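Long-range contacts in ftsY (Mycoplasma mycoides, PDB 1ZU4), which is the signal recognition particle receptor FtsY, whose SRP54-type helical bundle domain is joined to a P-loop G domain built on a largely parallel beta sheet: residues Arg97-Glu102 with Ala227-Leu232; Leu105-Leu110 with Asp193-Asp198; Ala254-Ile259 with Leu280-Lys285; Ala123-Tyr128 with Asp294-Phe299. All blocks are in the same frame, centred on the assembly; numbering follows the deposited sequence.

Interaction 1 (Arg97-Glu102 with Ala227-Leu232)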
loop_
_atom_site.group_PDB
_atom_site.type_symbol
_atom_site.label_atom_id
_atom_site.label_comp_id
_atom_site.label_asym_id
_atom_site.label_seq_id
_atom_site.Cartn_x
_atom_site.Cartn_y
_atom_site.Cartn_z
ATOM N N ARG A 97 -6.917 9.996 -2.925
ATOM C CA ARG A 97 -5.776 10.831 -2.509
ATOM C C ARG A 97 -5.520 10.706 -1.033
ATOM O O ARG A 97 -6.411 10.327 -0.261
ATOM C CB ARG A 97 -5.970 12.309 -2.876
ATOM C CG ARG A 97 -7.116 13.014 -2.133
ATOM C CD ARG A 97 -6.656 14.401 -1.569
ATOM N NE ARG A 97 -7.794 15.137 -0.996
ATOM C CZ ARG A 97 -8.620 15.922 -1.695
ATOM N NH1 ARG A 97 -8.431 16.082 -3.009
ATOM N NH2 ARG A 97 -9.638 16.543 -1.084
ATOM N N ILE A 98 -4.292 11.037 -0.655
ATOM C CA ILE A 98 -3.913 11.187 0.739
ATOM C C ILE A 98 -4.501 12.498 1.258
ATOM O O ILE A 98 -4.262 13.569 0.702
ATOM C CB ILE A 98 -2.351 11.157 0.914
ATOM C CG1 ILE A 98 -1.760 9.946 0.192
ATOM C CG2 ILE A 98 -1.931 11.196 2.401
ATOM C CD1 ILE A 98 -2.095 8.671 0.811
ATOM N N ASP A 99 -5.300 12.387 2.307
ATOM C CA ASP A 99 -5.954 13.547 2.919
ATOM C C ASP A 99 -4.939 14.282 3.816
ATOM O O ASP A 99 -4.966 14.184 5.051
ATOM C CB ASP A 99 -7.213 13.124 3.673
ATOM C CG ASP A 99 -8.095 14.301 4.067
ATOM O OD1 ASP A 99 -7.833 15.415 3.616
ATOM O OD2 ASP A 99 -9.043 14.120 4.871
ATOM N N PHE A 100 -4.055 15.032 3.163
ATOM C CA PHE A 100 -3.043 15.854 3.834
ATOM C C PHE A 100 -3.399 17.313 3.471
ATOM O O PHE A 100 -3.501 17.646 2.289
ATOM C CB PHE A 100 -1.645 15.472 3.348
ATOM C CG PHE A 100 -0.541 16.089 4.149
ATOM C CD1 PHE A 100 0.105 15.361 5.166
ATOM C CD2 PHE A 100 -0.218 17.458 3.973
ATOM C CE1 PHE A 100 1.096 15.981 5.969
ATOM C CE2 PHE A 100 0.778 18.082 4.744
ATOM C CZ PHE A 100 1.448 17.351 5.743
ATOM N N LYS A 101 -3.619 18.173 4.459
ATOM C CA LYS A 101 -3.907 19.592 4.169
ATOM C C LYS A 101 -2.849 20.411 4.842
ATOM O O LYS A 101 -2.426 20.068 5.927
ATOM C CB LYS A 101 -5.262 20.032 4.737
ATOM C CG LYS A 101 -6.438 19.132 4.461
ATOM C CD LYS A 101 -7.065 19.377 3.126
ATOM C CE LYS A 101 -8.581 19.391 3.280
ATOM N NZ LYS A 101 -9.166 18.043 3.496
ATOM N N GLU A 102 -2.500 21.549 4.248
ATOM C CA GLU A 102 -1.483 22.447 4.804
ATOM C C GLU A 102 -1.881 23.087 6.120
ATOM O O GLU A 102 -1.027 23.389 6.961
ATOM C CB GLU A 102 -1.209 23.582 3.814
ATOM C CG GLU A 102 -0.742 23.088 2.475
ATOM C CD GLU A 102 0.585 22.429 2.581
ATOM O OE1 GLU A 102 1.588 23.116 2.932
ATOM O OE2 GLU A 102 0.626 21.220 2.298
ATOM N N ALA A 227 -10.381 13.690 12.057
ATOM C CA ALA A 227 -9.319 12.671 12.288
ATOM C C ALA A 227 -9.919 11.310 12.733
ATOM O O ALA A 227 -11.063 11.256 13.207
ATOM C CB ALA A 227 -8.315 13.181 13.292
ATOM N N PRO A 228 -9.213 10.180 12.471
ATOM C CA PRO A 228 -7.965 10.046 11.692
ATOM C C PRO A 228 -8.273 10.386 10.238
ATOM O O PRO A 228 -9.308 9.959 9.672
ATOM C CB PRO A 228 -7.570 8.556 11.849
ATOM C CG PRO A 228 -8.883 7.854 12.230
ATOM C CD PRO A 228 -9.744 8.873 12.940
ATOM N N HIS A 229 -7.414 11.191 9.658
ATOM C CA HIS A 229 -7.527 11.572 8.244
ATOM C C HIS A 229 -7.215 10.432 7.268
ATOM O O HIS A 229 -7.792 10.371 6.168
ATOM C CB HIS A 229 -6.610 12.772 7.997
ATOM C CG HIS A 229 -6.873 13.928 8.927
ATOM N ND1 HIS A 229 -8.082 14.581 8.984
ATOM C CD2 HIS A 229 -6.093 14.521 9.859
ATOM C CE1 HIS A 229 -8.030 15.536 9.898
ATOM N NE2 HIS A 229 -6.827 15.546 10.412
ATOM N N GLU A 230 -6.345 9.520 7.704
ATOM C CA GLU A 230 -6.135 8.241 7.037
ATOM C C GLU A 230 -5.927 7.153 8.083
ATOM O O GLU A 230 -5.376 7.405 9.159
ATOM C CB GLU A 230 -4.874 8.309 6.120
ATOM C CG GLU A 230 -4.978 9.389 4.961
ATOM C CD GLU A 230 -5.890 8.973 3.837
ATOM O OE1 GLU A 230 -6.265 7.773 3.720
ATOM O OE2 GLU A 230 -6.220 9.873 3.023
ATOM N N VAL A 231 -6.329 5.939 7.717
ATOM C CA VAL A 231 -6.095 4.720 8.477
ATOM C C VAL A 231 -5.492 3.771 7.442
ATOM O O VAL A 231 -6.185 3.275 6.540
ATOM C CB VAL A 231 -7.454 4.154 9.096
ATOM C CG1 VAL A 231 -7.213 2.866 9.892
ATOM C CG2 VAL A 231 -8.117 5.184 10.005
ATOM N N LEU A 232 -4.183 3.549 7.550
ATOM C CA LEU A 232 -3.472 2.935 6.466
ATOM C C LEU A 232 -3.049 1.508 6.821
ATOM O O LEU A 232 -2.326 1.265 7.785
ATOM C CB LEU A 232 -2.290 3.814 6.006
ATOM C CG LEU A 232 -2.649 5.224 5.471
ATOM C CD1 LEU A 232 -1.407 6.094 5.361
ATOM C CD2 LEU A 232 -3.377 5.194 4.116
HETATM O O HOH W 1 -10.097 11.740 5.666
#
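The backbone N-H of Asp99 points at Glu230 OE2, giving an N-to-OE2 hydrogen bond of 2.8 Å that is fairly straight (161° at the hydrogen). It meets the anti lone pair of OE2, on the side away from the other carboxylate oxygen. A bend in the glutamate chain (chi2 -75°) sets the carboxylate against the loop. OE1 is held separately by the hydroxyl of Ser257 and by the ammonium of Lys285. That ammonium also bonds to Arg97 O, which lies 3.3 Å from Glu230 OE2, so the lysine probably eases the meeting of these two acceptors.

Beside this bond, the side chain of Asp99 reaches a second residue through water. Its OD2 and His229 O each accept from one water molecule, at 2.7 Å from OD2. The other oxygen, OD1, uses its syn lone pair for Lys101 NZ at 2.9 Å and also pairs with Arg104. His229 CB packs on Asp99 O, while its ring turns away so that NE2 bonds to Leu105 O. Asp99 centres an inverse gamma turn, and through it the loop between helix 71-87 and strand 106-111 folds across the start of strand 230-236 in the central sheet of an SRP54-type G domain.

Interaction 2 (Leu105-Leu110 with Asp193-Asp198)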
loop_
_atom_site.group_PDB
_atom_site.type_symbol
_atom_site.label_atom_id
_atom_site.label_comp_id
_atom_site.label_asym_id
_atom_site.label_seq_id
_atom_site.Cartn_x
_atom_site.Cartn_y
_atom_site.Cartn_z
ATOM N N LEU A 105 -3.407 19.892 11.635
ATOM C CA LEU A 105 -2.661 18.762 12.128
ATOM C C LEU A 105 -3.230 17.503 11.487
ATOM O O LEU A 105 -4.320 17.043 11.810
ATOM C CB LEU A 105 -2.688 18.712 13.660
ATOM C CG LEU A 105 -2.164 17.429 14.291
ATOM C CD1 LEU A 105 -0.744 17.219 13.989
ATOM C CD2 LEU A 105 -2.448 17.575 15.812
ATOM N N ASN A 106 -2.506 16.982 10.517
ATOM C CA ASN A 106 -2.939 15.779 9.826
ATOM C C ASN A 106 -2.640 14.604 10.756
ATOM O O ASN A 106 -1.605 14.562 11.409
ATOM C CB ASN A 106 -2.182 15.637 8.482
ATOM C CG ASN A 106 -2.426 16.810 7.560
ATOM O OD1 ASN A 106 -3.500 16.916 6.976
ATOM N ND2 ASN A 106 -1.469 17.747 7.507
ATOM N N ILE A 107 -3.550 13.644 10.832
ATOM C CA ILE A 107 -3.335 12.504 11.707
ATOM C C ILE A 107 -3.592 11.205 10.940
ATOM O O ILE A 107 -4.701 10.976 10.493
ATOM C CB ILE A 107 -4.226 12.583 12.986
ATOM C CG1 ILE A 107 -4.022 13.915 13.729
ATOM C CG2 ILE A 107 -3.895 11.426 13.872
ATOM C CD1 ILE A 107 -4.967 14.158 14.976
ATOM N N PHE A 108 -2.569 10.355 10.828
ATOM C CA PHE A 108 -2.689 9.096 10.106
ATOM C C PHE A 108 -2.403 7.956 11.054
ATOM O O PHE A 108 -1.389 7.988 11.786
ATOM C CB PHE A 108 -1.641 8.976 8.989
ATOM C CG PHE A 108 -1.742 9.997 7.924
ATOM C CD1 PHE A 108 -0.698 10.126 7.021
ATOM C CD2 PHE A 108 -2.870 10.839 7.811
ATOM C CE1 PHE A 108 -0.766 11.092 6.008
ATOM C CE2 PHE A 108 -2.958 11.797 6.809
ATOM C CZ PHE A 108 -1.950 11.908 5.888
ATOM N N MET A 109 -3.250 6.940 11.042
ATOM C CA MET A 109 -2.889 5.694 11.756
ATOM C C MET A 109 -2.357 4.615 10.841
ATOM O O MET A 109 -2.819 4.463 9.754
ATOM C CB MET A 109 -4.105 5.127 12.460
ATOM C CG MET A 109 -4.814 6.110 13.337
ATOM S SD MET A 109 -6.134 5.233 14.137
ATOM C CE MET A 109 -6.293 6.273 15.609
ATOM N N LEU A 110 -1.405 3.832 11.290
ATOM C CA LEU A 110 -0.991 2.691 10.523
ATOM C C LEU A 110 -1.510 1.451 11.246
ATOM O O LEU A 110 -1.461 1.380 12.477
ATOM C CB LEU A 110 0.504 2.636 10.372
ATOM C CG LEU A 110 1.261 3.566 9.397
ATOM C CD1 LEU A 110 1.475 2.869 8.137
ATOM C CD2 LEU A 110 0.659 4.947 9.165
ATOM N N ASP A 193 2.827 19.289 11.981
ATOM C CA ASP A 193 2.040 19.184 10.752
ATOM C C ASP A 193 1.428 17.800 10.567
ATOM O O ASP A 193 0.429 17.662 9.900
ATOM C CB ASP A 193 2.919 19.480 9.550
ATOM C CG ASP A 193 3.458 20.877 9.560
ATOM O OD1 ASP A 193 2.681 21.841 9.697
ATOM O OD2 ASP A 193 4.693 21.004 9.447
ATOM N N LEU A 194 2.055 16.781 11.137
ATOM C CA LEU A 194 1.592 15.407 10.977
ATOM C C LEU A 194 1.893 14.602 12.212
ATOM O O LEU A 194 2.972 14.706 12.799
ATOM C CB LEU A 194 2.242 14.765 9.752
ATOM C CG LEU A 194 2.180 13.249 9.522
ATOM C CD1 LEU A 194 0.774 12.886 9.130
ATOM C CD2 LEU A 194 3.207 12.816 8.433
ATOM N N LEU A 195 0.892 13.825 12.616
ATOM C CA LEU A 195 1.037 12.859 13.691
ATOM C C LEU A 195 0.827 11.486 13.059
ATOM O O LEU A 195 -0.226 11.235 12.519
ATOM C CB LEU A 195 -0.032 13.066 14.788
ATOM C CG LEU A 195 -0.045 12.033 15.945
ATOM C CD1 LEU A 195 1.334 11.862 16.563
ATOM C CD2 LEU A 195 -1.056 12.481 16.984
ATOM N N LEU A 196 1.815 10.614 13.167
ATOM C CA LEU A 196 1.671 9.237 12.707
ATOM C C LEU A 196 1.537 8.350 13.907
ATOM O O LEU A 196 2.345 8.443 14.828
ATOM C CB LEU A 196 2.903 8.821 11.880
ATOM C CG LEU A 196 3.002 9.523 10.506
ATOM C CD1 LEU A 196 4.415 9.402 9.926
ATOM C CD2 LEU A 196 2.072 8.868 9.559
ATOM N N ILE A 197 0.506 7.485 13.899
ATOM C CA ILE A 197 0.240 6.592 15.025
ATOM C C ILE A 197 0.425 5.126 14.675
ATOM O O ILE A 197 -0.288 4.562 13.840
ATOM C CB ILE A 197 -1.184 6.776 15.558
ATOM C CG1 ILE A 197 -1.394 8.251 15.882
ATOM C CG2 ILE A 197 -1.465 5.788 16.748
ATOM C CD1 ILE A 197 -2.759 8.625 16.164
ATOM N N ASP A 198 1.355 4.505 15.373
ATOM C CA ASP A 198 1.592 3.109 15.256
ATOM C C ASP A 198 0.593 2.385 16.136
ATOM O O ASP A 198 0.286 2.829 17.232
ATOM C CB ASP A 198 3.010 2.804 15.735
ATOM C CG ASP A 198 3.477 1.414 15.346
ATOM O OD1 ASP A 198 4.606 1.071 15.788
ATOM O OD2 ASP A 198 2.742 0.697 14.593
#
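Leu194 CD1 sits over one face of the Phe108 ring, 3.9 Å from its centroid and 17° off the ring normal, a CH-pi contact between side chains that cross at about a right angle. The Leu194 side chain swings its CG opposite the backbone nitrogen (chi1 166°), which leans CD1 toward the neighbouring strand. On the same face of the sheet Leu196 CD2 touches Phe108 CB at 3.8 Å and then reaches Leu110 CD2. Helix 118-131 covers this face, placing Met125 on Phe108 and Ala126 on Leu196.

Across the sheet, Ile197 CD1 meets Ile107 CG2 at 3.8 Å, and Leu195 CB lies against Ile107 CG1; helices 176-189 and 206-221 pack on this side. Such a sandwiching of parallel strands is the alpha/beta layering of P-loop proteins, with 106-110 and 194-198 as adjacent central strands in register. Backbone bonds alternate along them, from Leu195 N to Asn106 O (2.9 Å), then Phe108 N to Leu195 O, Ile197 N to Phe108 O and Leu110 N to Ile197 O.

At the opening end of the pair, Asp193 O accepts two donors of one residue, Asn106 N and Asn106 ND2, each at 3.1 Å. ND2 lies nearly along the C=O axis, whereas the backbone N comes from above the carbonyl plane. Asn106 OD1 takes Lys101 N and Arg104 NE, and Asp193 OD2 receives Lys135 N.

Interaction 3 (Ala254-Ile259 with Leu280-Lys285)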
loop_
_atom_site.group_PDB
_atom_site.type_symbol
_atom_site.label_atom_id
_atom_site.label_comp_id
_atom_site.label_asym_id
_atom_site.label_seq_id
_atom_site.Cartn_x
_atom_site.Cartn_y
_atom_site.Cartn_z
ATOM N N ALA A 254 -10.963 -2.471 11.460
ATOM C CA ALA A 254 -10.593 -1.070 11.381
ATOM C C ALA A 254 -11.210 -0.528 10.131
ATOM O O ALA A 254 -11.389 -1.258 9.140
ATOM C CB ALA A 254 -9.060 -0.921 11.362
ATOM N N ASP A 255 -11.574 0.740 10.185
ATOM C CA ASP A 255 -12.129 1.408 9.030
ATOM C C ASP A 255 -10.977 2.004 8.216
ATOM O O ASP A 255 -10.564 3.146 8.419
ATOM C CB ASP A 255 -13.190 2.438 9.434
ATOM C CG ASP A 255 -14.458 1.771 10.045
ATOM O OD1 ASP A 255 -15.094 0.909 9.402
ATOM O OD2 ASP A 255 -14.835 2.138 11.180
ATOM N N VAL A 256 -10.487 1.182 7.293
ATOM C CA VAL A 256 -9.238 1.393 6.569
ATOM C C VAL A 256 -9.569 2.341 5.436
ATOM O O VAL A 256 -10.593 2.142 4.771
ATOM C CB VAL A 256 -8.704 0.030 5.998
ATOM C CG1 VAL A 256 -7.499 0.237 5.013
ATOM C CG2 VAL A 256 -8.340 -0.990 7.152
ATOM N N SER A 257 -8.759 3.381 5.236
ATOM C CA SER A 257 -9.029 4.385 4.155
ATOM C C SER A 257 -8.091 4.176 2.994
ATOM O O SER A 257 -8.358 4.681 1.910
ATOM C CB SER A 257 -8.848 5.852 4.656
ATOM O OG SER A 257 -7.493 6.047 5.109
ATOM N N GLY A 258 -7.007 3.403 3.192
ATOM C CA GLY A 258 -6.066 3.166 2.142
ATOM C C GLY A 258 -5.032 2.110 2.504
ATOM O O GLY A 258 -4.956 1.639 3.639
ATOM N N ILE A 259 -4.222 1.767 1.529
ATOM C CA ILE A 259 -3.231 0.683 1.628
ATOM C C ILE A 259 -1.804 1.207 1.316
ATOM O O ILE A 259 -1.597 2.030 0.419
ATOM C CB ILE A 259 -3.561 -0.484 0.631
ATOM C CG1 ILE A 259 -4.969 -1.112 0.847
ATOM C CG2 ILE A 259 -2.503 -1.609 0.637
ATOM C CD1 ILE A 259 -5.251 -1.583 2.206
ATOM N N LEU A 280 -10.419 -6.042 -1.906
ATOM C CA LEU A 280 -10.582 -5.051 -0.826
ATOM C C LEU A 280 -11.359 -3.857 -1.240
ATOM O O LEU A 280 -12.060 -3.318 -0.427
ATOM C CB LEU A 280 -9.219 -4.559 -0.248
ATOM C CG LEU A 280 -8.504 -5.603 0.663
ATOM C CD1 LEU A 280 -7.730 -6.597 -0.154
ATOM C CD2 LEU A 280 -7.558 -4.919 1.647
ATOM N N ASN A 281 -11.231 -3.462 -2.506
ATOM C CA ASN A 281 -11.830 -2.255 -3.041
ATOM C C ASN A 281 -11.413 -1.027 -2.246
ATOM O O ASN A 281 -12.259 -0.155 -1.921
ATOM C CB ASN A 281 -13.365 -2.366 -3.049
ATOM C CG ASN A 281 -13.997 -1.356 -3.939
ATOM O OD1 ASN A 281 -13.364 -0.883 -4.885
ATOM N ND2 ASN A 281 -15.248 -0.989 -3.628
ATOM N N ILE A 282 -10.129 -0.995 -1.881
ATOM C CA ILE A 282 -9.566 0.111 -1.116
ATOM C C ILE A 282 -8.340 0.581 -1.908
ATOM O O ILE A 282 -7.592 -0.255 -2.379
ATOM C CB ILE A 282 -9.111 -0.315 0.326
ATOM C CG1 ILE A 282 -10.288 -0.725 1.212
ATOM C CG2 ILE A 282 -8.363 0.817 1.014
ATOM C CD1 ILE A 282 -9.903 -1.646 2.374
ATOM N N PRO A 283 -8.135 1.909 -2.050
ATOM C CA PRO A 283 -6.995 2.342 -2.855
ATOM C C PRO A 283 -5.665 2.065 -2.213
ATOM O O PRO A 283 -5.465 2.276 -0.989
ATOM C CB PRO A 283 -7.178 3.850 -2.948
ATOM C CG PRO A 283 -8.537 4.147 -2.409
ATOM C CD PRO A 283 -8.878 3.057 -1.485
ATOM N N ILE A 284 -4.722 1.675 -3.061
ATOM C CA ILE A 284 -3.345 1.647 -2.664
ATOM C C ILE A 284 -2.908 3.125 -2.741
ATOM O O ILE A 284 -3.174 3.782 -3.749
ATOM C CB ILE A 284 -2.508 0.763 -3.632
ATOM C CG1 ILE A 284 -2.997 -0.687 -3.601
ATOM C CG2 ILE A 284 -1.008 0.836 -3.279
ATOM C CD1 ILE A 284 -2.450 -1.515 -4.727
ATOM N N LYS A 285 -2.234 3.628 -1.692
ATOM C CA LYS A 285 -1.857 5.044 -1.641
ATOM C C LYS A 285 -0.360 5.313 -1.583
ATOM O O LYS A 285 0.092 6.394 -1.982
ATOM C CB LYS A 285 -2.569 5.771 -0.495
ATOM C CG LYS A 285 -4.131 5.786 -0.685
ATOM C CD LYS A 285 -4.795 6.676 0.284
ATOM C CE LYS A 285 -6.312 6.686 0.037
ATOM N NZ LYS A 285 -6.953 7.721 0.904
#
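A beta-alpha-beta crossover brings Ile259 and Ile284 side by side where its two parallel strands, 258-262 and 284-288, begin. Two backbone bonds join them. Lys285 N donates to Ile259 O at 2.7 Å, almost perfectly straight (178°) and in the carbonyl plane, whereas Ile259 N reaches Pro283 O at 2.9 Å along a bent path (137°).

Ile282 fills the angle between the converging chains with both its branches. Its CG2 presses on Gly258 CA at 3.5 Å and also touches Ile259 CG1, and its CD1 lies 4.0 Å from Val256 CG1; the side chain of Ile282 crosses those of Val256 and Ile259 at about a right angle. Ile259 CD1 continues to Leu280 CD2 (4.1 Å), a residue that also packs on helix 241-250. The crossover thus closes on a chain of aliphatic contacts running from helix to strand.

Around the other flank of Gly258 passes the aliphatic part of Lys285, extended beyond CG, with CD 4.2 Å from Gly258 CA. CE goes on to Ser257 O at 3.4 Å. The ammonium leaves for the loop at Arg97 and for Glu230, and Ser257 OG bonds to Val231 N of the neighbouring strand.

Interaction 4 (Ala123-Tyr128 with Asp294-Phe299)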
loop_
_atom_site.group_PDB
_atom_site.type_symbol
_atom_site.label_atom_id
_atom_site.label_comp_id
_atom_site.label_asym_id
_atom_site.label_seq_id
_atom_site.Cartn_x
_atom_site.Cartn_y
_atom_site.Cartn_z
ATOM N N ALA A 123 7.970 4.772 9.722
ATOM C CA ALA A 123 9.251 5.500 9.662
ATOM C C ALA A 123 9.509 6.136 8.283
ATOM O O ALA A 123 9.949 7.282 8.205
ATOM C CB ALA A 123 10.401 4.563 10.033
ATOM N N LYS A 124 9.209 5.394 7.210
ATOM C CA LYS A 124 9.384 5.855 5.849
ATOM C C LYS A 124 8.403 6.967 5.544
ATOM O O LYS A 124 8.767 7.920 4.885
ATOM C CB LYS A 124 9.250 4.717 4.844
ATOM C CG LYS A 124 10.461 3.764 4.940
ATOM C CD LYS A 124 10.418 2.677 3.939
ATOM C CE LYS A 124 11.602 1.720 4.182
ATOM N NZ LYS A 124 11.908 0.928 2.956
ATOM N N MET A 125 7.181 6.849 6.062
ATOM C CA MET A 125 6.213 7.902 5.912
ATOM C C MET A 125 6.584 9.177 6.642
ATOM O O MET A 125 6.356 10.256 6.108
ATOM C CB MET A 125 4.847 7.432 6.328
ATOM C CG MET A 125 4.079 6.786 5.170
ATOM S SD MET A 125 2.417 6.722 5.748
ATOM C CE MET A 125 1.681 8.187 5.060
ATOM N N ALA A 126 7.108 9.071 7.862
ATOM C CA ALA A 126 7.579 10.260 8.578
ATOM C C ALA A 126 8.675 11.004 7.765
ATOM O O ALA A 126 8.608 12.233 7.596
ATOM C CB ALA A 126 8.120 9.873 10.000
ATOM N N ASN A 127 9.668 10.248 7.312
ATOM C CA ASN A 127 10.742 10.756 6.442
ATOM C C ASN A 127 10.235 11.409 5.142
ATOM O O ASN A 127 10.785 12.417 4.719
ATOM C CB ASN A 127 11.751 9.642 6.060
ATOM C CG ASN A 127 13.036 10.213 5.433
ATOM O OD1 ASN A 127 13.344 9.981 4.249
ATOM N ND2 ASN A 127 13.756 10.996 6.216
ATOM N N TYR A 128 9.202 10.819 4.534
ATOM C CA TYR A 128 8.596 11.312 3.303
ATOM C C TYR A 128 8.042 12.716 3.501
ATOM O O TYR A 128 8.247 13.613 2.640
ATOM C CB TYR A 128 7.481 10.351 2.836
ATOM C CG TYR A 128 6.729 10.761 1.583
ATOM C CD1 TYR A 128 7.103 10.301 0.315
ATOM C CD2 TYR A 128 5.588 11.566 1.676
ATOM C CE1 TYR A 128 6.348 10.688 -0.838
ATOM C CE2 TYR A 128 4.869 11.947 0.568
ATOM C CZ TYR A 128 5.236 11.534 -0.675
ATOM O OH TYR A 128 4.430 11.946 -1.740
ATOM N N ASP A 294 14.058 6.164 2.197
ATOM C CA ASP A 294 13.380 6.996 1.211
ATOM C C ASP A 294 12.731 6.153 0.098
ATOM O O ASP A 294 12.241 6.690 -0.889
ATOM C CB ASP A 294 14.321 8.078 0.633
ATOM C CG ASP A 294 15.685 7.530 0.236
ATOM O OD1 ASP A 294 16.242 6.668 0.952
ATOM O OD2 ASP A 294 16.217 7.986 -0.793
ATOM N N ASP A 295 12.680 4.834 0.292
ATOM C CA ASP A 295 12.100 3.954 -0.744
ATOM C C ASP A 295 10.578 3.791 -0.576
ATOM O O ASP A 295 10.085 2.690 -0.401
ATOM C CB ASP A 295 12.825 2.598 -0.795
ATOM C CG ASP A 295 14.226 2.704 -1.393
ATOM O OD1 ASP A 295 14.472 3.646 -2.177
ATOM O OD2 ASP A 295 15.089 1.827 -1.076
ATOM N N LEU A 296 9.878 4.917 -0.584
ATOM C CA LEU A 296 8.434 4.971 -0.431
ATOM C C LEU A 296 7.922 6.077 -1.323
ATOM O O LEU A 296 8.440 7.206 -1.282
ATOM C CB LEU A 296 8.055 5.279 1.007
ATOM C CG LEU A 296 6.635 4.835 1.340
ATOM C CD1 LEU A 296 6.537 3.305 1.564
ATOM C CD2 LEU A 296 6.138 5.650 2.522
ATOM N N LEU A 297 6.912 5.763 -2.126
ATOM C CA LEU A 297 6.415 6.699 -3.112
ATOM C C LEU A 297 4.930 6.749 -2.984
ATOM O O LEU A 297 4.326 5.792 -2.503
ATOM C CB LEU A 297 6.772 6.244 -4.542
ATOM C CG LEU A 297 8.209 5.887 -4.937
ATOM C CD1 LEU A 297 8.221 5.274 -6.318
ATOM C CD2 LEU A 297 9.064 7.157 -4.928
ATOM N N ALA A 298 4.338 7.860 -3.410
ATOM C CA ALA A 298 2.920 7.877 -3.613
ATOM C C ALA A 298 2.620 6.891 -4.723
ATOM O O ALA A 298 3.318 6.869 -5.727
ATOM C CB ALA A 298 2.438 9.272 -4.023
ATOM N N PHE A 299 1.552 6.112 -4.553
ATOM C CA PHE A 299 1.134 5.182 -5.550
ATOM C C PHE A 299 0.493 5.857 -6.758
ATOM O O PHE A 299 -0.311 6.795 -6.641
ATOM C CB PHE A 299 0.128 4.229 -4.957
ATOM C CG PHE A 299 -0.265 3.164 -5.878
ATOM C CD1 PHE A 299 0.590 2.122 -6.117
ATOM C CD2 PHE A 299 -1.502 3.206 -6.538
ATOM C CE1 PHE A 299 0.209 1.107 -6.974
ATOM C CE2 PHE A 299 -1.850 2.219 -7.400
ATOM C CZ PHE A 299 -1.019 1.185 -7.626
HETATM O O HOH W 2 9.699 0.748 1.419
#
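Lys124 meets strand 296-298 near the root of its side chain and the turn before that strand at its tip. Its CB lies against Leu296, 4.1 Å from Leu296 CB and 4.0 Å from Leu296 CD2. Beyond CG the chain runs extended (chi2 -177°), its methylenes leading past the leucine to the turn. There NZ donates to a water at 2.7 Å, which in turn donates to Asp295 O; the ammonium also bonds directly to Lys292 O. Backbone carbonyls thus receive the lysine, while Asp295 OD2 is taken up by Lys292 N and stays 5.2 Å from Lys124 NZ. Asp295 is the centre of an inverse gamma turn.

Leu296 is the main apolar residue of the strand here. Its CG stands anti to the backbone N (chi1 -158°), and CD2 projects into the helix surface, reaching Met125 CG at 3.5 Å and also nearing Met125 N. One turn on from Lys124, Tyr128 lies alongside the strand backbone, its CD1 3.7 Å from Leu296 O with the oxygen oblique to the ring, while its hydroxyl comes to the methyl of Ala298. Met286 of strand 284-288 touches Met125, Tyr128 and Leu296 alike, continuing the apolar layer inward. The 123-128 part of helix 118-131, which follows the probable P-loop, thereby crosses the antiparallel edge strand 296-298 at -64°, a helix of the flanking layer packed on the sheet's edge in the alpha/beta fold of this G domain.

In the fold
All four contacts reach one sheet, ordered so that strand 106-111 lies between 194-198 and 230-236. Interactions 1 and 2, with centres about 8 Å apart, join there through Leu232 N and Met109 O at 2.7 Å. Interaction 3 continues the sheet beyond strand 230-236, and its Lys285 O meets Phe299 N of interaction 4 at 3.0 Å. Met125 of interaction 4 links across the sheet face, its CE 3.6 Å from Phe108 CD1 of interaction 2 and also touching Leu232 of interaction 1. Interactions 2 and 3 do not touch. The side chain of Asp198, in interaction 2, lies about 5 Å from a bound sulfate and touches Thr119 of the probable P-loop.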